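Local coordinates for antibiotic biosynthesis monooxygenase family protein (Shewanella oneidensis, PDB 2BBE) that is of unknown function but is probably a monooxygenase, at residues 9-23 / 91-105. Numbering follows the deposited sequence. Where two conformers were deposited one is given.
Sequences INQQQIVCVASFLSK and MPELVESFHVETYHQ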
# COMPACT_ATOMS: atom_id res chain seq x y z
N ILE A 9 17.84 2.30 5.12
CA ILE A 9 17.57 1.61 3.86
C ILE A 9 17.13 0.16 4.16
O ILE A 9 17.79 -0.55 4.91
CB ILE A 9 18.81 1.65 2.92
CG1 ILE A 9 19.23 3.10 2.63
CG2 ILE A 9 18.52 0.89 1.59
CD1 ILE A 9 20.57 3.25 1.89
N ASN A 10 16.00 -0.26 3.60
CA ASN A 10 15.59 -1.65 3.68
C ASN A 10 16.38 -2.43 2.63
O ASN A 10 16.20 -2.22 1.42
CB ASN A 10 14.07 -1.77 3.45
CG ASN A 10 13.55 -3.20 3.55
OD1 ASN A 10 14.18 -4.15 3.10
ND2 ASN A 10 12.35 -3.33 4.09
N GLN A 11 17.29 -3.29 3.10
CA GLN A 11 18.21 -3.99 2.18
C GLN A 11 17.61 -5.27 1.60
O GLN A 11 18.24 -5.92 0.78
CB GLN A 11 19.54 -4.29 2.89
CG GLN A 11 20.33 -3.03 3.29
CD GLN A 11 20.95 -2.31 2.09
OE1 GLN A 11 21.36 -1.14 2.19
NE2 GLN A 11 21.04 -3.00 0.96
N GLN A 12 16.40 -5.63 2.04
CA GLN A 12 15.78 -6.88 1.59
C GLN A 12 14.76 -6.67 0.46
O GLN A 12 14.87 -7.29 -0.60
CB GLN A 12 15.12 -7.64 2.76
CG GLN A 12 14.42 -8.93 2.30
CD GLN A 12 13.57 -9.59 3.37
OE1 GLN A 12 13.97 -9.65 4.54
NE2 GLN A 12 12.38 -10.11 2.97
N GLN A 13 13.75 -5.85 0.71
CA GLN A 13 12.65 -5.68 -0.25
C GLN A 13 13.13 -4.97 -1.50
O GLN A 13 14.08 -4.17 -1.45
CB GLN A 13 11.46 -4.97 0.40
CG GLN A 13 10.82 -5.81 1.52
CD GLN A 13 9.69 -5.08 2.20
OE1 GLN A 13 8.97 -4.32 1.56
NE2 GLN A 13 9.53 -5.30 3.50
N ILE A 14 12.50 -5.27 -2.63
CA ILE A 14 12.97 -4.77 -3.91
C ILE A 14 11.85 -3.97 -4.55
O ILE A 14 10.72 -4.45 -4.70
CB ILE A 14 13.40 -5.92 -4.88
CG1 ILE A 14 14.66 -6.64 -4.33
CG2 ILE A 14 13.63 -5.38 -6.30
CD1 ILE A 14 15.92 -5.76 -4.28
N VAL A 15 12.18 -2.73 -4.90
CA VAL A 15 11.26 -1.85 -5.61
C VAL A 15 11.70 -1.79 -7.08
O VAL A 15 12.89 -1.78 -7.36
CB VAL A 15 11.21 -0.44 -4.95
CG1 VAL A 15 10.53 0.62 -5.89
CG2 VAL A 15 10.45 -0.51 -3.60
N CYS A 16 10.75 -1.79 -8.00
CA CYS A 16 11.09 -1.62 -9.41
C CYS A 16 10.16 -0.63 -10.07
O CYS A 16 8.93 -0.67 -9.86
CB CYS A 16 11.05 -2.96 -10.17
SG CYS A 16 11.43 -2.83 -11.95
N VAL A 17 10.75 0.27 -10.85
CA VAL A 17 9.97 1.16 -11.70
C VAL A 17 10.36 0.87 -13.15
O VAL A 17 11.54 0.96 -13.51
CB VAL A 17 10.20 2.65 -11.37
CG1 VAL A 17 9.40 3.55 -12.33
CG2 VAL A 17 9.80 2.96 -9.89
N ALA A 18 9.39 0.51 -13.97
CA ALA A 18 9.66 0.12 -15.37
C ALA A 18 8.73 0.93 -16.27
O ALA A 18 7.50 0.75 -16.23
CB ALA A 18 9.42 -1.42 -15.54
N SER A 19 9.32 1.84 -17.05
CA SER A 19 8.53 2.74 -17.89
C SER A 19 8.74 2.37 -19.34
O SER A 19 9.86 2.00 -19.74
CB SER A 19 8.92 4.22 -17.68
OG SER A 19 10.30 4.45 -17.98
N PHE A 20 7.67 2.48 -20.11
CA PHE A 20 7.66 2.10 -21.51
C PHE A 20 7.04 3.20 -22.33
O PHE A 20 5.92 3.63 -22.04
CB PHE A 20 6.87 0.80 -21.71
CG PHE A 20 7.40 -0.34 -20.88
CD1 PHE A 20 8.46 -1.12 -21.35
CD2 PHE A 20 6.91 -0.56 -19.59
CE1 PHE A 20 8.99 -2.15 -20.57
CE2 PHE A 20 7.42 -1.57 -18.80
CZ PHE A 20 8.46 -2.38 -19.29
N LEU A 21 7.77 3.66 -23.34
CA LEU A 21 7.25 4.70 -24.25
C LEU A 21 6.73 4.05 -25.51
O LEU A 21 7.51 3.51 -26.30
CB LEU A 21 8.36 5.69 -24.62
CG LEU A 21 7.91 6.90 -25.46
CD1 LEU A 21 7.04 7.87 -24.63
CD2 LEU A 21 9.13 7.62 -26.01
N SER A 22 5.41 4.09 -25.73
CA SER A 22 4.85 3.41 -26.89
C SER A 22 5.27 4.12 -28.19
O SER A 22 5.60 5.32 -28.20
CB SER A 22 3.32 3.29 -26.81
OG SER A 22 2.73 4.50 -27.23
N LYS A 23 5.29 3.36 -29.28
CA LYS A 23 5.33 3.94 -30.62
C LYS A 23 4.02 4.70 -30.90
O LYS A 23 3.01 4.48 -30.21
CB LYS A 23 5.52 2.83 -31.67
CG LYS A 23 6.83 2.05 -31.50
CD LYS A 23 6.92 0.85 -32.45
CE LYS A 23 8.35 0.24 -32.42
NZ LYS A 23 8.77 -0.44 -33.71
N MET A 91 6.91 -6.27 -26.70
CA MET A 91 7.62 -5.00 -26.61
C MET A 91 8.23 -4.48 -27.93
O MET A 91 8.04 -3.31 -28.25
CB MET A 91 8.69 -5.07 -25.50
CG MET A 91 8.88 -3.80 -24.71
SD MET A 91 10.17 -4.03 -23.49
CE MET A 91 11.64 -4.11 -24.51
N PRO A 92 8.92 -5.34 -28.73
CA PRO A 92 9.50 -4.82 -29.96
C PRO A 92 8.48 -4.26 -30.95
O PRO A 92 8.85 -3.42 -31.79
CB PRO A 92 10.18 -6.05 -30.60
CG PRO A 92 10.30 -7.02 -29.50
CD PRO A 92 9.20 -6.78 -28.57
N GLU A 93 7.23 -4.71 -30.87
CA GLU A 93 6.20 -4.24 -31.79
C GLU A 93 5.54 -2.94 -31.33
O GLU A 93 5.09 -2.14 -32.15
CB GLU A 93 5.13 -5.33 -31.99
CG GLU A 93 5.70 -6.69 -32.44
CD GLU A 93 6.48 -6.62 -33.75
OE1 GLU A 93 6.06 -5.87 -34.66
OE2 GLU A 93 7.51 -7.32 -33.86
N LEU A 94 5.51 -2.73 -30.01
CA LEU A 94 4.74 -1.63 -29.42
C LEU A 94 5.55 -0.48 -28.85
O LEU A 94 5.00 0.62 -28.67
CB LEU A 94 3.85 -2.18 -28.29
CG LEU A 94 2.89 -3.32 -28.63
CD1 LEU A 94 1.93 -3.59 -27.48
CD2 LEU A 94 2.09 -3.01 -29.89
N VAL A 95 6.81 -0.72 -28.49
CA VAL A 95 7.57 0.23 -27.67
C VAL A 95 8.72 0.89 -28.45
O VAL A 95 9.48 0.18 -29.12
CB VAL A 95 8.08 -0.47 -26.37
CG1 VAL A 95 9.02 0.43 -25.58
CG2 VAL A 95 6.90 -0.87 -25.49
N GLU A 96 8.82 2.21 -28.33
CA GLU A 96 9.93 2.98 -28.92
C GLU A 96 11.19 2.87 -28.05
O GLU A 96 12.31 2.65 -28.57
CB GLU A 96 9.53 4.45 -29.05
CG GLU A 96 10.63 5.36 -29.57
CD GLU A 96 10.16 6.77 -29.82
OE1 GLU A 96 9.08 6.94 -30.44
OE2 GLU A 96 10.86 7.72 -29.39
N SER A 97 11.01 3.04 -26.74
CA SER A 97 12.12 3.01 -25.79
C SER A 97 11.54 2.72 -24.41
O SER A 97 10.32 2.88 -24.19
CB SER A 97 12.89 4.34 -25.78
OG SER A 97 12.02 5.44 -25.57
N PHE A 98 12.40 2.31 -23.48
CA PHE A 98 11.95 1.94 -22.16
C PHE A 98 13.07 2.13 -21.16
O PHE A 98 14.21 2.39 -21.54
CB PHE A 98 11.42 0.49 -22.15
CG PHE A 98 12.49 -0.57 -22.32
CD1 PHE A 98 13.07 -0.82 -23.57
CD2 PHE A 98 12.92 -1.32 -21.22
CE1 PHE A 98 14.07 -1.81 -23.73
CE2 PHE A 98 13.92 -2.31 -21.36
CZ PHE A 98 14.49 -2.56 -22.63
N HIS A 99 12.75 2.03 -19.88
CA HIS A 99 13.76 2.09 -18.84
C HIS A 99 13.30 1.25 -17.66
O HIS A 99 12.14 1.32 -17.25
CB HIS A 99 14.00 3.54 -18.38
CG HIS A 99 15.14 3.68 -17.42
ND1 HIS A 99 16.45 3.82 -17.83
CD2 HIS A 99 15.17 3.69 -16.07
CE1 HIS A 99 17.24 3.92 -16.78
NE2 HIS A 99 16.49 3.84 -15.69
N VAL A 100 14.21 0.45 -17.12
CA VAL A 100 13.87 -0.35 -15.94
C VAL A 100 14.89 0.02 -14.87
O VAL A 100 16.10 0.08 -15.14
CB VAL A 100 13.96 -1.87 -16.23
CG1 VAL A 100 13.75 -2.69 -14.92
CG2 VAL A 100 12.97 -2.30 -17.33
N GLU A 101 14.42 0.30 -13.65
CA GLU A 101 15.32 0.60 -12.55
C GLU A 101 14.85 -0.11 -11.30
O GLU A 101 13.67 -0.06 -10.97
CB GLU A 101 15.36 2.12 -12.27
CG GLU A 101 16.54 2.52 -11.35
CD GLU A 101 17.39 3.66 -11.94
OE1 GLU A 101 16.99 4.24 -12.98
OE2 GLU A 101 18.44 3.99 -11.36
N THR A 102 15.78 -0.76 -10.59
CA THR A 102 15.42 -1.37 -9.29
C THR A 102 16.01 -0.55 -8.15
O THR A 102 17.02 0.16 -8.35
CB THR A 102 15.87 -2.85 -9.16
OG1 THR A 102 17.30 -2.91 -9.22
CG2 THR A 102 15.25 -3.70 -10.30
N TYR A 103 15.39 -0.66 -6.98
CA TYR A 103 15.68 0.19 -5.85
C TYR A 103 15.54 -0.59 -4.54
O TYR A 103 14.86 -1.64 -4.50
CB TYR A 103 14.62 1.29 -5.78
CG TYR A 103 14.61 2.30 -6.90
CD1 TYR A 103 13.86 2.10 -8.07
CD2 TYR A 103 15.29 3.52 -6.75
CE1 TYR A 103 13.81 3.08 -9.08
CE2 TYR A 103 15.27 4.50 -7.76
CZ TYR A 103 14.52 4.27 -8.91
OH TYR A 103 14.48 5.25 -9.89
N HIS A 104 16.15 -0.06 -3.47
CA HIS A 104 15.78 -0.37 -2.08
C HIS A 104 15.06 0.84 -1.50
O HIS A 104 15.41 2.01 -1.79
CB HIS A 104 17.03 -0.63 -1.23
CG HIS A 104 17.70 -1.92 -1.54
ND1 HIS A 104 19.03 -2.00 -1.87
CD2 HIS A 104 17.23 -3.19 -1.56
CE1 HIS A 104 19.36 -3.27 -2.08
NE2 HIS A 104 18.28 -4.00 -1.91
N GLN A 105 14.07 0.56 -0.65
CA GLN A 105 13.28 1.62 -0.05
C GLN A 105 14.04 2.22 1.12
O GLN A 105 14.72 1.50 1.86
CB GLN A 105 11.91 1.10 0.39
CG GLN A 105 10.93 2.23 0.78
CD GLN A 105 9.56 1.72 1.26
OE1 GLN A 105 9.31 0.52 1.30
NE2 GLN A 105 8.70 2.64 1.65
O HOH W 1 13.55 -2.07 0.11
O HOH W 2 10.36 -1.20 3.50
O HOH W 3 18.78 -6.73 -2.34
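Gln11 lays its CA over one face of the His104 imidazole, 4.1 Å from the ring centroid, a CH-pi contact, while Gln13 O and a water bound to His104 NE2 lie in plane at the ring edge. His99 NE2 donates to Glu101 OE1 (2.8 Å), the carboxylate lying in plane at the imidazole edge; Glu101 OE2 is held by Ser55 and Arg61 of the second subunit. Met91 has its CE over one face of the Phe98 ring, and its SD meets Phe20 CE1 obliquely at 3.7 Å, a Met-aromatic contact. A chi1 of 70° turns the Phe98 ring away from strand 14-22; Phe98 CB rests on Phe20 CD1 (3.5 Å). The strands run antiparallel, with Val17 N to Glu101 O (2.9 Å) straighter than Tyr103 N to Val15 O. A classic bulge sets two residues, Glu96 and Ser97, opposite the single Leu21: Leu21 N donates to Ser97 O (2.8 Å) and Leu21 O accepts from Glu96 N (2.7 Å). One water joins Asn10 O and Gln13 O to Gln105 N where direct pairing lapses between Asn10 and Val15; beyond it Asn10 N donates to Gln105 O. Strand 61-68 pairs with the other edge of 14-22, Phe74 of helix 71-78 touches Ile14, Cys16 and Thr102, and Leu30 of helix 27-35 touches Phe20 and Val95. Tyr103 to Gln105 pair with a strand of the second subunit, as in dimeric alpha+beta barrels.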